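Local coordinates for protein chlamydomonas reinhardtii THB1 (PDB 6CII) that probably binds oxygen at its heme as a group I truncated (2-on-2) hemoglobin, captured here with cyanide as ligand, at residues D25-R30 and D91-H96; A38-N43 and R81-N86; T100-G105 and E109-A114. All blocks are in the same frame, centred on the assembly; numbering follows the deposited sequence. Where two conformers were deposited one is given.

Interaction 1: residues D25-R30 and D91-H96. With CYN (cyanide ion), chain C.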
# COMPACT_ATOMS: atom_id res chain seq x y z
N ASP A 25 -6.96 -5.25 3.77
CA ASP A 25 -7.56 -6.56 3.58
C ASP A 25 -8.20 -6.67 2.19
O ASP A 25 -7.98 -7.66 1.47
CB ASP A 25 -8.56 -6.81 4.70
CG ASP A 25 -8.97 -8.25 4.82
OD1 ASP A 25 -8.13 -9.14 4.61
OD2 ASP A 25 -10.14 -8.49 5.16
N VAL A 26 -8.98 -5.66 1.79
CA VAL A 26 -9.67 -5.68 0.49
C VAL A 26 -8.65 -5.62 -0.64
O VAL A 26 -8.74 -6.35 -1.63
CB VAL A 26 -10.66 -4.50 0.38
CG1 VAL A 26 -11.19 -4.40 -1.08
CG2 VAL A 26 -11.80 -4.65 1.37
N PHE A 27 -7.68 -4.72 -0.50
CA PHE A 27 -6.58 -4.55 -1.44
C PHE A 27 -5.92 -5.88 -1.77
O PHE A 27 -5.78 -6.24 -2.94
CB PHE A 27 -5.64 -3.54 -0.77
CG PHE A 27 -4.31 -3.34 -1.40
CD1 PHE A 27 -4.16 -2.58 -2.56
CD2 PHE A 27 -3.18 -3.77 -0.72
CE1 PHE A 27 -2.92 -2.30 -3.07
CE2 PHE A 27 -1.91 -3.52 -1.23
CZ PHE A 27 -1.77 -2.77 -2.41
N TYR A 28 -5.60 -6.69 -0.74
CA TYR A 28 -4.95 -7.95 -1.04
C TYR A 28 -5.93 -9.02 -1.54
O TYR A 28 -5.49 -9.95 -2.21
CB TYR A 28 -4.17 -8.47 0.18
CG TYR A 28 -2.82 -7.77 0.25
CD1 TYR A 28 -1.93 -7.82 -0.83
CD2 TYR A 28 -2.46 -7.04 1.35
CE1 TYR A 28 -0.72 -7.15 -0.79
CE2 TYR A 28 -1.24 -6.39 1.41
CZ TYR A 28 -0.39 -6.45 0.34
OH TYR A 28 0.77 -5.77 0.43
N GLU A 29 -7.22 -8.95 -1.19
CA GLU A 29 -8.16 -9.87 -1.84
C GLU A 29 -8.25 -9.60 -3.34
O GLU A 29 -8.31 -10.55 -4.14
CB GLU A 29 -9.55 -9.80 -1.19
CG GLU A 29 -9.56 -10.35 0.26
CD GLU A 29 -9.14 -11.84 0.42
OE1 GLU A 29 -8.99 -12.55 -0.58
OE2 GLU A 29 -8.95 -12.29 1.56
N ARG A 30 -8.22 -8.32 -3.75
CA ARG A 30 -8.19 -7.99 -5.18
C ARG A 30 -6.87 -8.41 -5.81
O ARG A 30 -6.84 -8.88 -6.95
CB ARG A 30 -8.39 -6.48 -5.39
CG ARG A 30 -9.69 -5.93 -4.85
CD ARG A 30 -9.71 -4.41 -4.95
NE ARG A 30 -9.55 -3.93 -6.32
CZ ARG A 30 -10.49 -3.37 -7.07
NH1 ARG A 30 -11.72 -3.18 -6.59
NH2 ARG A 30 -10.20 -2.97 -8.30
N ASP A 91 1.50 0.58 -11.25
CA ASP A 91 0.25 1.25 -11.58
C ASP A 91 -0.95 0.37 -11.28
O ASP A 91 -1.97 0.85 -10.78
CB ASP A 91 0.21 1.65 -13.06
CG ASP A 91 1.13 2.80 -13.39
OD1 ASP A 91 1.50 3.59 -12.49
OD2 ASP A 91 1.50 2.90 -14.57
N LEU A 92 -0.83 -0.94 -11.55
CA LEU A 92 -1.94 -1.84 -11.25
C LEU A 92 -2.20 -1.88 -9.75
O LEU A 92 -3.37 -1.94 -9.31
CB LEU A 92 -1.63 -3.24 -11.77
CG LEU A 92 -1.51 -3.47 -13.28
CD1 LEU A 92 -1.25 -4.98 -13.47
CD2 LEU A 92 -2.77 -3.04 -14.05
N VAL A 93 -1.13 -1.90 -8.96
CA VAL A 93 -1.27 -1.98 -7.50
C VAL A 93 -1.90 -0.70 -6.97
O VAL A 93 -2.80 -0.74 -6.13
CB VAL A 93 0.09 -2.25 -6.86
CG1 VAL A 93 0.00 -1.99 -5.37
CG2 VAL A 93 0.44 -3.69 -7.08
N ALA A 94 -1.45 0.44 -7.48
CA ALA A 94 -2.00 1.72 -7.06
C ALA A 94 -3.48 1.81 -7.39
O ALA A 94 -4.28 2.30 -6.57
CB ALA A 94 -1.24 2.86 -7.73
N ALA A 95 -3.87 1.31 -8.57
CA ALA A 95 -5.27 1.36 -8.97
C ALA A 95 -6.14 0.46 -8.11
O ALA A 95 -7.28 0.81 -7.80
CB ALA A 95 -5.39 0.97 -10.45
N HIS A 96 -5.61 -0.69 -7.69
CA HIS A 96 -6.36 -1.49 -6.73
C HIS A 96 -6.58 -0.74 -5.44
O HIS A 96 -7.65 -0.86 -4.83
CB HIS A 96 -5.63 -2.80 -6.43
CG HIS A 96 -5.82 -3.84 -7.47
ND1 HIS A 96 -7.06 -4.34 -7.81
CD2 HIS A 96 -4.92 -4.50 -8.23
CE1 HIS A 96 -6.91 -5.26 -8.74
NE2 HIS A 96 -5.62 -5.38 -9.02
C CYN C . 3.34 -4.83 -2.00
N CYN C . 2.34 -5.18 -1.58

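Interaction 2: residues A38-N43 and R81-N86. With HEM (protoporphyrin IX containing Fe), chain B.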
# COMPACT_ATOMS: atom_id res chain seq x y z
N ALA A 38 -1.15 -11.70 -8.90
CA ALA A 38 -1.17 -12.85 -8.00
C ALA A 38 0.12 -13.67 -8.02
O ALA A 38 0.53 -14.13 -6.94
CB ALA A 38 -2.38 -13.75 -8.35
N PRO A 39 0.79 -13.89 -9.16
CA PRO A 39 1.98 -14.74 -9.12
C PRO A 39 3.09 -14.21 -8.23
O PRO A 39 3.86 -15.02 -7.69
CB PRO A 39 2.42 -14.80 -10.58
CG PRO A 39 1.10 -14.68 -11.33
CD PRO A 39 0.33 -13.66 -10.55
N PHE A 40 3.17 -12.89 -8.04
CA PHE A 40 4.17 -12.33 -7.14
C PHE A 40 3.91 -12.70 -5.69
O PHE A 40 4.86 -12.75 -4.89
CB PHE A 40 4.22 -10.81 -7.28
CG PHE A 40 4.82 -10.34 -8.57
CD1 PHE A 40 4.02 -9.97 -9.63
CD2 PHE A 40 6.19 -10.31 -8.73
CE1 PHE A 40 4.57 -9.56 -10.82
CE2 PHE A 40 6.74 -9.90 -9.93
CZ PHE A 40 5.93 -9.53 -10.97
N PHE A 41 2.66 -12.98 -5.32
CA PHE A 41 2.31 -13.22 -3.93
C PHE A 41 1.95 -14.67 -3.66
O PHE A 41 1.55 -14.99 -2.53
CB PHE A 41 1.14 -12.33 -3.53
CG PHE A 41 1.45 -10.88 -3.59
CD1 PHE A 41 1.28 -10.18 -4.75
CD2 PHE A 41 1.90 -10.23 -2.45
CE1 PHE A 41 1.57 -8.85 -4.81
CE2 PHE A 41 2.18 -8.92 -2.50
CZ PHE A 41 2.01 -8.23 -3.69
N ALA A 42 2.11 -15.55 -4.65
CA ALA A 42 1.57 -16.91 -4.55
C ALA A 42 2.24 -17.73 -3.46
O ALA A 42 1.64 -18.67 -2.95
CB ALA A 42 1.70 -17.63 -5.90
N ASN A 43 3.49 -17.43 -3.10
CA ASN A 43 4.13 -18.14 -1.99
C ASN A 43 4.42 -17.22 -0.82
O ASN A 43 5.23 -17.57 0.04
CB ASN A 43 5.41 -18.86 -2.44
CG ASN A 43 5.73 -20.13 -1.59
OD1 ASN A 43 4.82 -20.77 -1.02
ND2 ASN A 43 7.02 -20.49 -1.50
N ARG A 81 14.83 -7.03 -9.92
CA ARG A 81 16.01 -7.55 -10.61
C ARG A 81 15.81 -8.96 -11.14
O ARG A 81 16.36 -9.30 -12.21
CB ARG A 81 17.22 -7.50 -9.67
CG ARG A 81 17.68 -6.08 -9.35
CD ARG A 81 19.09 -6.08 -8.79
NE ARG A 81 19.63 -4.74 -8.60
CZ ARG A 81 20.68 -4.47 -7.83
NH1 ARG A 81 21.28 -5.45 -7.16
NH2 ARG A 81 21.13 -3.23 -7.71
N GLU A 82 15.04 -9.79 -10.45
CA GLU A 82 14.92 -11.20 -10.81
C GLU A 82 13.53 -11.66 -11.20
O GLU A 82 13.43 -12.69 -11.87
CB GLU A 82 15.42 -12.09 -9.66
CG GLU A 82 16.90 -11.88 -9.32
CD GLU A 82 17.81 -12.54 -10.34
OE1 GLU A 82 17.47 -13.64 -10.82
OE2 GLU A 82 18.86 -11.96 -10.67
N GLN A 83 12.47 -10.96 -10.81
CA GLN A 83 11.12 -11.42 -11.12
C GLN A 83 10.35 -10.53 -12.08
O GLN A 83 9.14 -10.71 -12.24
CB GLN A 83 10.31 -11.60 -9.83
CG GLN A 83 10.86 -12.71 -9.01
CD GLN A 83 10.36 -12.66 -7.58
OE1 GLN A 83 11.08 -12.26 -6.69
NE2 GLN A 83 9.12 -13.04 -7.39
N GLY A 84 11.00 -9.56 -12.71
CA GLY A 84 10.28 -8.77 -13.68
C GLY A 84 9.27 -7.80 -13.12
O GLY A 84 8.38 -7.35 -13.86
N MET A 85 9.39 -7.44 -11.84
CA MET A 85 8.49 -6.41 -11.29
C MET A 85 8.78 -5.07 -11.98
O MET A 85 9.94 -4.67 -12.11
CB MET A 85 8.67 -6.27 -9.77
CG MET A 85 7.86 -5.08 -9.16
SD MET A 85 8.17 -4.93 -7.38
CE MET A 85 7.89 -3.20 -7.18
N ASN A 86 7.72 -4.36 -12.39
CA ASN A 86 7.97 -3.17 -13.19
C ASN A 86 6.97 -2.07 -12.87
O ASN A 86 6.07 -2.22 -12.03
CB ASN A 86 7.98 -3.52 -14.69
CG ASN A 86 6.67 -4.07 -15.19
OD1 ASN A 86 5.60 -3.61 -14.80
ND2 ASN A 86 6.75 -5.06 -16.10
CHA HEM B . 6.66 -6.39 0.13
CHB HEM B . 4.85 -1.84 0.07
CHC HEM B . 4.31 -2.18 -4.82
CHD HEM B . 5.21 -7.03 -4.51
C1A HEM B . 6.24 -5.13 0.48
C2A HEM B . 6.27 -4.61 1.83
C3A HEM B . 5.77 -3.38 1.81
C4A HEM B . 5.38 -3.04 0.47
CMA HEM B . 5.57 -2.40 2.99
CAA HEM B . 6.83 -5.42 3.03
CBA HEM B . 8.34 -5.18 3.07
CGA HEM B . 8.91 -5.77 4.33
O1A HEM B . 8.94 -5.03 5.35
O2A HEM B . 9.31 -6.96 4.32
C1B HEM B . 4.54 -1.59 -1.25
C2B HEM B . 3.92 -0.38 -1.71
C3B HEM B . 3.75 -0.44 -3.03
C4B HEM B . 4.27 -1.72 -3.50
CMB HEM B . 3.52 0.79 -0.78
CAB HEM B . 3.12 0.70 -3.85
CBB HEM B . 2.51 0.49 -5.01
C1C HEM B . 4.51 -3.52 -5.12
C2C HEM B . 4.42 -4.11 -6.44
C3C HEM B . 4.68 -5.43 -6.33
C4C HEM B . 4.91 -5.75 -4.94
CMC HEM B . 4.12 -3.28 -7.71
CAC HEM B . 4.70 -6.53 -7.43
CBC HEM B . 3.71 -6.56 -8.31
C1D HEM B . 5.63 -7.22 -3.19
C2D HEM B . 5.96 -8.52 -2.67
C3D HEM B . 6.37 -8.37 -1.40
C4D HEM B . 6.32 -6.98 -1.07
CMD HEM B . 5.83 -9.83 -3.48
CAD HEM B . 6.81 -9.51 -0.46
CBD HEM B . 8.23 -9.94 -0.82
CGD HEM B . 8.66 -11.08 0.08
O1D HEM B . 9.14 -12.11 -0.45
O2D HEM B . 8.51 -10.96 1.32
NA HEM B . 5.70 -4.13 -0.31
NB HEM B . 4.73 -2.40 -2.38
NC HEM B . 4.84 -4.55 -4.23
ND HEM B . 5.85 -6.29 -2.18
FE HEM B . 5.30 -4.35 -2.24
O HOH W 1 7.66 -13.19 -5.03

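Interaction 3: residues T100-G105 and E109-A114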
# COMPACT_ATOMS: atom_id res chain seq x y z
N THR A 100 -10.15 0.43 -3.98
CA THR A 100 -10.51 -0.00 -2.64
C THR A 100 -10.97 1.17 -1.79
O THR A 100 -11.98 1.08 -1.07
CB THR A 100 -9.32 -0.68 -1.98
OG1 THR A 100 -9.00 -1.90 -2.68
CG2 THR A 100 -9.59 -0.95 -0.50
N LEU A 101 -10.19 2.26 -1.80
CA LEU A 101 -10.55 3.40 -0.97
C LEU A 101 -11.88 3.99 -1.43
O LEU A 101 -12.70 4.42 -0.60
CB LEU A 101 -9.44 4.44 -1.04
CG LEU A 101 -8.13 4.02 -0.39
CD1 LEU A 101 -7.09 5.15 -0.59
CD2 LEU A 101 -8.30 3.66 1.08
N GLN A 102 -12.12 3.98 -2.74
CA GLN A 102 -13.38 4.47 -3.28
C GLN A 102 -14.54 3.63 -2.78
O GLN A 102 -15.56 4.15 -2.31
CB GLN A 102 -13.32 4.46 -4.81
CG GLN A 102 -14.62 4.87 -5.48
CD GLN A 102 -15.01 6.32 -5.21
OE1 GLN A 102 -14.16 7.17 -4.92
NE2 GLN A 102 -16.30 6.61 -5.31
N GLU A 103 -14.39 2.31 -2.86
CA GLU A 103 -15.47 1.41 -2.44
C GLU A 103 -15.77 1.56 -0.96
O GLU A 103 -16.94 1.45 -0.55
CB GLU A 103 -15.10 -0.04 -2.73
CG GLU A 103 -16.32 -0.92 -2.75
CD GLU A 103 -15.96 -2.37 -2.78
OE1 GLU A 103 -14.79 -2.66 -2.47
OE2 GLU A 103 -16.83 -3.19 -3.12
N LEU A 104 -14.75 1.83 -0.16
CA LEU A 104 -14.94 1.97 1.27
C LEU A 104 -15.46 3.34 1.66
O LEU A 104 -15.65 3.59 2.85
CB LEU A 104 -13.63 1.65 1.98
CG LEU A 104 -13.23 0.18 1.73
CD1 LEU A 104 -11.89 -0.15 2.38
CD2 LEU A 104 -14.35 -0.80 2.16
N GLY A 105 -15.67 4.23 0.70
CA GLY A 105 -16.32 5.49 0.99
C GLY A 105 -15.39 6.58 1.47
O GLY A 105 -15.85 7.53 2.10
N GLU A 109 -11.21 14.02 -1.31
CA GLU A 109 -9.99 14.76 -0.99
C GLU A 109 -8.99 13.89 -0.24
O GLU A 109 -7.77 13.97 -0.48
CB GLU A 109 -10.31 16.00 -0.15
CG GLU A 109 -11.26 16.99 -0.78
CD GLU A 109 -12.67 16.46 -0.97
OE1 GLU A 109 -13.08 15.53 -0.25
OE2 GLU A 109 -13.35 16.97 -1.87
N LEU A 110 -9.48 13.05 0.68
CA LEU A 110 -8.58 12.18 1.43
C LEU A 110 -8.03 11.08 0.54
O LEU A 110 -6.85 10.72 0.63
CB LEU A 110 -9.30 11.58 2.64
CG LEU A 110 -9.94 12.59 3.60
CD1 LEU A 110 -10.45 11.91 4.85
CD2 LEU A 110 -8.93 13.61 3.96
N LYS A 111 -8.88 10.53 -0.33
CA LYS A 111 -8.38 9.54 -1.28
C LYS A 111 -7.26 10.12 -2.16
O LYS A 111 -6.25 9.46 -2.39
CB LYS A 111 -9.53 9.00 -2.14
CG LYS A 111 -9.08 7.85 -3.06
CD LYS A 111 -10.31 7.19 -3.76
CE LYS A 111 -11.05 8.16 -4.66
NZ LYS A 111 -10.30 8.34 -5.91
N ALA A 112 -7.42 11.37 -2.63
CA ALA A 112 -6.39 11.97 -3.47
C ALA A 112 -5.09 12.13 -2.70
O ALA A 112 -4.01 11.87 -3.23
CB ALA A 112 -6.85 13.33 -3.99
N GLU A 113 -5.19 12.56 -1.44
CA GLU A 113 -3.99 12.71 -0.63
C GLU A 113 -3.29 11.37 -0.45
O GLU A 113 -2.07 11.25 -0.63
CB GLU A 113 -4.34 13.30 0.74
CG GLU A 113 -3.07 13.60 1.52
CD GLU A 113 -3.30 14.38 2.80
OE1 GLU A 113 -4.45 14.79 3.06
OE2 GLU A 113 -2.31 14.59 3.54
N ALA A 114 -4.06 10.35 -0.07
CA ALA A 114 -3.49 9.02 0.14
C ALA A 114 -2.82 8.53 -1.13
O ALA A 114 -1.70 7.99 -1.10
CB ALA A 114 -4.59 8.05 0.60

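Interaction 1: residues D25-R30 and D91-H96
Helices 16-33 and 87-103 bring Phe27 and His96 opposite each other, with CA atoms 6.1 Å apart, the two short axes passing at 10.1 Å and inclined at 133°, nearer antiparallel than parallel. On the outer side Arg30 NE donates to His96 ND1 over 2.9 Å, an almost straight bond (170°). ND1 lies in the guanidinium plane and NE close to the imidazole plane, although the two flat groups are steeply turned against each other; NH2 adds a weak second bond to the same nitrogen. Histidine suits this place because its other nitrogen, NE2, is hydrogen-bonded to Asp34, so the ring is held at both ends. Deeper in, Phe27 has CG anti to the backbone N (chi1 170°), which carries its ring to Val93: Phe27 CZ rests 3.5 Å from Val93 CG1, and the ring edge meets Val93 O. Phe27 CD2 also sits over the centre of the Tyr28 ring, bracing the residue whose OH donates to the cyanide N at 2.6 Å. Gln49 and Gln53 of helix 46-60 hydrogen-bond that hydroxyl, so this helix borders the contact on the ligand side, while Leu37, in the loop after helix 16-33, packs on Val93 and His96.

Interaction 2: residues A38-N43 and R81-N86
Phe40 is the hub of this contact: its ring reaches from the short, weakly bonded helix about 38-41 to the chain that leaves helix 72-82, packing against Gln83 and Met85 with its far end (CE2 and CZ) and taking the heme vinyl over one face. The two backbones stay well apart, 8.1 Å between the CA atoms of Phe40 and Gln83, a separation that a large side chain such as phenylalanine can span. With CG anti to its own carbonyl carbon (chi1 -71°), the phenyl ring sends Phe40 CE2 to within 3.4 Å of Gln83 O, approached obliquely, and to 4.1 Å from Met85 CB. The vinyl carbon CBC of the heme lies 3.6 Å above the ring plane, offset toward the rim.

Gln83, more exposed, lets its aliphatic CB touch Phe40 while its amide NE2 gives a hydrogen bond to a water: this water accepts from Gln83 NE2 and donates to Phe40 O, each at 2.8 Å, tying side chain to main chain across the gap. Gly84 follows with a positive phi (72°), easily adopted without a side chain, and leads on to Met85. The long, flexible Met85 runs extended along the proximal face of the porphyrin, its SD 3.7 Å from heme C3C, on the side of the axial ligand His76. Phe41 lies over the other side, CZ 3.5 Å from heme CHD, where it also touches the cyanide.

Asn86 N-caps helix 87-103 through His89 N, and His89 meets the Phe40 ring edge-to-face. Met85 is further enclosed by Leu79 and Ile80 of helix 72-82 and by Ile125 and Phe126 of helix 108-126.

Interaction 3: residues T100-G105 and E109-A114
Lys111 NZ forms a salt bridge with Asp98, one turn before Leu101 and Gln102, and to reach it the lysine lays its methylenes across both of these residues. The setting is the antiparallel hairpin of helices 87-103 and 108-126, the last two helices of the globin fold; within these segments the backbones are nearest at Leu101 and Lys111, CA atoms 6.5 Å apart. Lysine suits a place that asks for two things at once: its chain leaves with CG anti to the backbone N (chi1 -174°) and bends at chi3 and chi4, so that Lys111 CD passes 4.0 Å from Leu101 CB before the ammonium group turns to its carboxylate. Replacing it with an alanine would probably leave Asp98 without this counter-charge and open a gap beside Leu101.

Where helix 87-103 ends, Gly105 completes a Schellman motif with a phi of 86°. Its N bonds back to Gln102 O over 3.0 Å, and any CB here would be jammed against the carbonyl O of Leu104, so the position calls for glycine. Further along the interface the small Ala114 suits a close approach, its CB 4.0 Å from Leu101 CD1; Leu10 and Phe61 pack on the same alanine, and Val106 of the connecting turn on Leu101. On the exposed flank, Gln102 OE1 rests 3.3 Å from Lys111 CE, a carbon, and 4.2 Å from NZ.

In the fold
Interactions 1 and 2 meet at the ligand pocket, their centres 15 Å apart: Tyr28 CE1 packs 3.8 Å from Phe41 CE2, so the ring that carries the cyanide-binding hydroxyl packs against the ring that lies over the heme. Along the chain, interaction 2 is nested inside the loop that interaction 1 closes. Interactions 1 and 3 share helix 87-103, with centres 13 Å apart, and touch where Arg30 CD lies 3.5 Å from Thr100 OG1. Interaction 3 is remote from the pocket, the Leu101 side chain being about 14 Å from the cyanide, and its centre is 26 Å from that of interaction 2, on the other side of the chain's centre.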